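Local coordinates for protein STING-associated CdnE c-di-GMP synthase (Flavobacteriaceae, PDB 6WT8) that probably makes the cyclic dinucleotide c-di-GMP from GTP, the signal sensed by a STING receptor in a bacterial CBASS defence system, at residues A[214-219]-A[239-244]. Residues are numbered along the deposited sequence; the frame is centred on the assembly and turned at random.
Sequences KSRKGI and IERINV
Arg216, tied through NE by a salt bridge to Asp213 just before the 3-10 turn 214-216, brings its NH1 to within 3.6 Å of NH2 of Arg241, whose NH1 in turn gives a hydrogen bond to the backbone oxygen of Val325. No hydrogen bond links the two guanidinium groups, and the approach is oblique at both ends. Both side chains run extended from CG to NE and cross at about a right angle, their guanidinium planes 89° apart, so the groups do not stack.

Nearer the backbone, the closest CA atoms across the two segments are those of Ser215 and Glu240, 6.4 Å apart. Here the touch is van der Waals packing of the serine CB and hydroxyl oxygen on the glutamate's CB and CG: Ser215 CB lies 3.6 Å from Glu240 CB, and Ser215 OG sits 3.8 Å from Glu240 CG. Glu240 CG stands anti to its own backbone N (chi1 -177°), and the chain then bends at chi2, 72°, turning the carboxylate away from the serine.

The contact sets the turn leading into strand 218-221 of the nucleotidyltransferase sheet against helix 235-248, whose Leu237 also touches Ser215 and Arg216. With the Asp213 carboxylate bound to one arginine and a carbonyl to the other, the closeness of like charges is probably tolerable, and between the two segments what attraction there is rests on the Ser215-Glu240 packing, with Leu237 adding to it.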
ATOM      1  N   LYS A 214      -9.252  14.797  -0.305  1.00 20.64           N
ATOM      2  CA  LYS A 214      -9.373  13.913  -1.461  1.00 21.24           C
ATOM      3  C   LYS A 214      -8.944  12.476  -1.149  1.00 18.85           C
ATOM      4  O   LYS A 214      -9.504  11.522  -1.684  1.00 19.38           O
ATOM      5  CB  LYS A 214      -8.531  14.508  -2.588  1.00 30.71           C
ATOM      6  CG  LYS A 214      -8.595  13.744  -3.869  1.00 39.04           C
ATOM      7  CD  LYS A 214      -7.705  14.366  -4.968  1.00 43.90           C
ATOM      8  CE  LYS A 214      -7.619  13.408  -6.173  1.00 48.35           C
ATOM      9  NZ  LYS A 214      -6.571  13.787  -7.162  1.00 53.46           N
ATOM     10  N   SER A 215      -7.988  12.309  -0.251  1.00 18.50           N
ATOM     11  CA  SER A 215      -7.466  10.982   0.013  1.00 17.33           C
ATOM     12  C   SER A 215      -8.459  10.114   0.766  1.00 16.47           C
ATOM     13  O   SER A 215      -8.273   8.889   0.830  1.00 16.76           O
ATOM     14  CB  SER A 215      -6.158  11.079   0.805  1.00 19.41           C
ATOM     15  OG  SER A 215      -6.366  11.692   2.082  1.00 22.30           O
ATOM     16  N   ARG A 216      -9.464  10.732   1.394  1.00 15.51           N
ATOM     17  CA  ARG A 216     -10.469   9.956   2.123  1.00 14.43           C
ATOM     18  C   ARG A 216     -11.588   9.452   1.225  1.00 15.07           C
ATOM     19  O   ARG A 216     -12.445   8.720   1.699  1.00 17.76           O
ATOM     20  CB  ARG A 216     -11.077  10.796   3.223  1.00 16.21           C
ATOM     21  CG  ARG A 216     -10.078  11.192   4.313  1.00 16.05           C
ATOM     22  CD  ARG A 216     -10.808  12.091   5.310  1.00 16.98           C
ATOM     23  NE  ARG A 216      -9.941  12.778   6.285  1.00 22.13           N
ATOM     24  CZ  ARG A 216      -9.645  12.278   7.476  1.00 24.85           C
ATOM     25  NH1 ARG A 216     -10.106  11.079   7.851  1.00 24.74           N
ATOM     26  NH2 ARG A 216      -8.905  13.012   8.319  1.00 26.95           N
ATOM     27  N   LYS A 217     -11.583   9.801  -0.052  1.00 15.02           N
ATOM     28  CA  LYS A 217     -12.613   9.285  -0.948  1.00 15.67           C
ATOM     29  C   LYS A 217     -12.421   7.796  -1.179  1.00 16.65           C
ATOM     30  O   LYS A 217     -11.292   7.334  -1.401  1.00 18.44           O
ATOM     31  CB  LYS A 217     -12.571  10.021  -2.284  1.00 23.60           C
ATOM     32  CG  LYS A 217     -12.918  11.467  -2.205  1.00 32.26           C
ATOM     33  CD  LYS A 217     -13.018  12.127  -3.583  1.00 36.16           C
ATOM     34  CE  LYS A 217     -14.178  11.550  -4.323  1.00 38.61           C
ATOM     35  NZ  LYS A 217     -15.416  12.360  -4.488  1.00 36.06           N
ATOM     36  N   GLY A 218     -13.521   7.031  -1.112  1.00 17.32           N
ATOM     37  CA  GLY A 218     -13.477   5.600  -1.312  1.00 17.14           C
ATOM     38  C   GLY A 218     -13.855   5.228  -2.733  1.00 16.68           C
ATOM     39  O   GLY A 218     -14.384   6.059  -3.494  1.00 16.98           O
ATOM     40  N   ILE A 219     -13.518   3.989  -3.090  1.00 14.47           N
ATOM     41  CA  ILE A 219     -14.015   3.462  -4.359  1.00 13.64           C
ATOM     42  C   ILE A 219     -14.748   2.159  -4.127  1.00 16.22           C
ATOM     43  O   ILE A 219     -14.465   1.384  -3.209  1.00 17.28           O
ATOM     44  CB  ILE A 219     -12.894   3.267  -5.398  1.00 14.28           C
ATOM     45  CG1 ILE A 219     -11.794   2.293  -4.897  1.00 16.17           C
ATOM     46  CG2 ILE A 219     -12.288   4.647  -5.793  1.00 17.50           C
ATOM     47  CD1 ILE A 219     -10.746   1.999  -5.968  1.00 16.73           C
ATOM     48  N   ILE A 239      -2.335   5.250   0.873  1.00 13.54           N
ATOM     49  CA  ILE A 239      -1.198   5.883   0.197  1.00 14.73           C
ATOM     50  C   ILE A 239      -0.836   7.175   0.904  1.00 14.40           C
ATOM     51  O   ILE A 239       0.330   7.423   1.238  1.00 15.53           O
ATOM     52  CB  ILE A 239      -1.502   6.124  -1.294  1.00 16.38           C
ATOM     53  CG1 ILE A 239      -1.519   4.794  -2.026  1.00 17.00           C
ATOM     54  CG2 ILE A 239      -0.536   7.127  -1.893  1.00 14.98           C
ATOM     55  CD1 ILE A 239      -2.255   4.871  -3.366  1.00 18.80           C
ATOM     56  N   GLU A 240      -1.824   8.065   1.111  1.00 12.99           N
ATOM     57  CA  GLU A 240      -1.527   9.344   1.717  1.00 13.77           C
ATOM     58  C   GLU A 240      -0.951   9.165   3.104  1.00 14.86           C
ATOM     59  O   GLU A 240       0.023   9.838   3.464  1.00 15.62           O
ATOM     60  CB  GLU A 240      -2.790  10.201   1.736  1.00 16.40           C
ATOM     61  CG  GLU A 240      -2.565  11.624   2.294  1.00 20.65           C
ATOM     62  CD  GLU A 240      -1.784  12.538   1.347  1.00 36.75           C
ATOM     63  OE1 GLU A 240      -1.443  13.662   1.783  1.00 48.96           O
ATOM     64  OE2 GLU A 240      -1.511  12.146   0.195  1.00 42.97           O
ATOM     65  N   ARG A 241      -1.540   8.279   3.913  1.00 13.34           N
ATOM     66  CA  ARG A 241      -1.101   8.195   5.305  1.00 13.36           C
ATOM     67  C   ARG A 241       0.306   7.596   5.413  1.00 13.56           C
ATOM     68  O   ARG A 241       1.094   8.052   6.255  1.00 14.18           O
ATOM     69  CB  ARG A 241      -2.116   7.393   6.123  1.00 14.07           C
ATOM     70  CG  ARG A 241      -3.363   8.213   6.477  1.00 13.38           C
ATOM     71  CD  ARG A 241      -4.351   7.309   7.248  1.00 14.26           C
ATOM     72  NE  ARG A 241      -5.457   8.208   7.656  1.00 16.32           N
ATOM     73  CZ  ARG A 241      -6.562   7.789   8.278  1.00 18.82           C
ATOM     74  NH1 ARG A 241      -6.769   6.497   8.567  1.00 17.53           N
ATOM     75  NH2 ARG A 241      -7.484   8.706   8.617  1.00 18.94           N
ATOM     76  N   ILE A 242       0.615   6.558   4.603  1.00 13.06           N
ATOM     77  CA  ILE A 242       1.976   6.012   4.614  1.00 12.51           C
ATOM     78  C   ILE A 242       2.977   7.068   4.147  1.00 13.87           C
ATOM     79  O   ILE A 242       4.056   7.239   4.751  1.00 14.15           O
ATOM     80  CB  ILE A 242       2.032   4.727   3.782  1.00 11.42           C
ATOM     81  CG1 ILE A 242       1.282   3.645   4.575  1.00 13.09           C
ATOM     82  CG2 ILE A 242       3.478   4.321   3.517  1.00 14.48           C
ATOM     83  CD1 ILE A 242       0.946   2.425   3.642  1.00 17.29           C
ATOM     84  N   ASN A 243       2.642   7.802   3.082  1.00 13.72           N
ATOM     85  CA  ASN A 243       3.583   8.817   2.597  1.00 13.76           C
ATOM     86  C   ASN A 243       3.800   9.914   3.636  1.00 15.22           C
ATOM     87  O   ASN A 243       4.943  10.350   3.890  1.00 16.74           O
ATOM     88  CB  ASN A 243       3.089   9.373   1.264  1.00 14.98           C
ATOM     89  CG  ASN A 243       3.341   8.406   0.112  1.00 15.71           C
ATOM     90  OD1 ASN A 243       4.175   7.488   0.218  1.00 18.50           O
ATOM     91  ND2 ASN A 243       2.599   8.582  -1.002  1.00 20.83           N
ATOM     92  N   VAL A 244       2.724  10.342   4.306  1.00 14.71           N
ATOM     93  CA  VAL A 244       2.855  11.389   5.321  1.00 17.09           C
ATOM     94  C   VAL A 244       3.630  10.897   6.528  1.00 15.52           C
ATOM     95  O   VAL A 244       4.535  11.578   7.026  1.00 16.71           O
ATOM     96  CB  VAL A 244       1.456  11.875   5.730  1.00 15.17           C
ATOM     97  CG1 VAL A 244       1.545  12.596   7.022  1.00 16.71           C
ATOM     98  CG2 VAL A 244       0.939  12.706   4.663  1.00 16.38           C
TER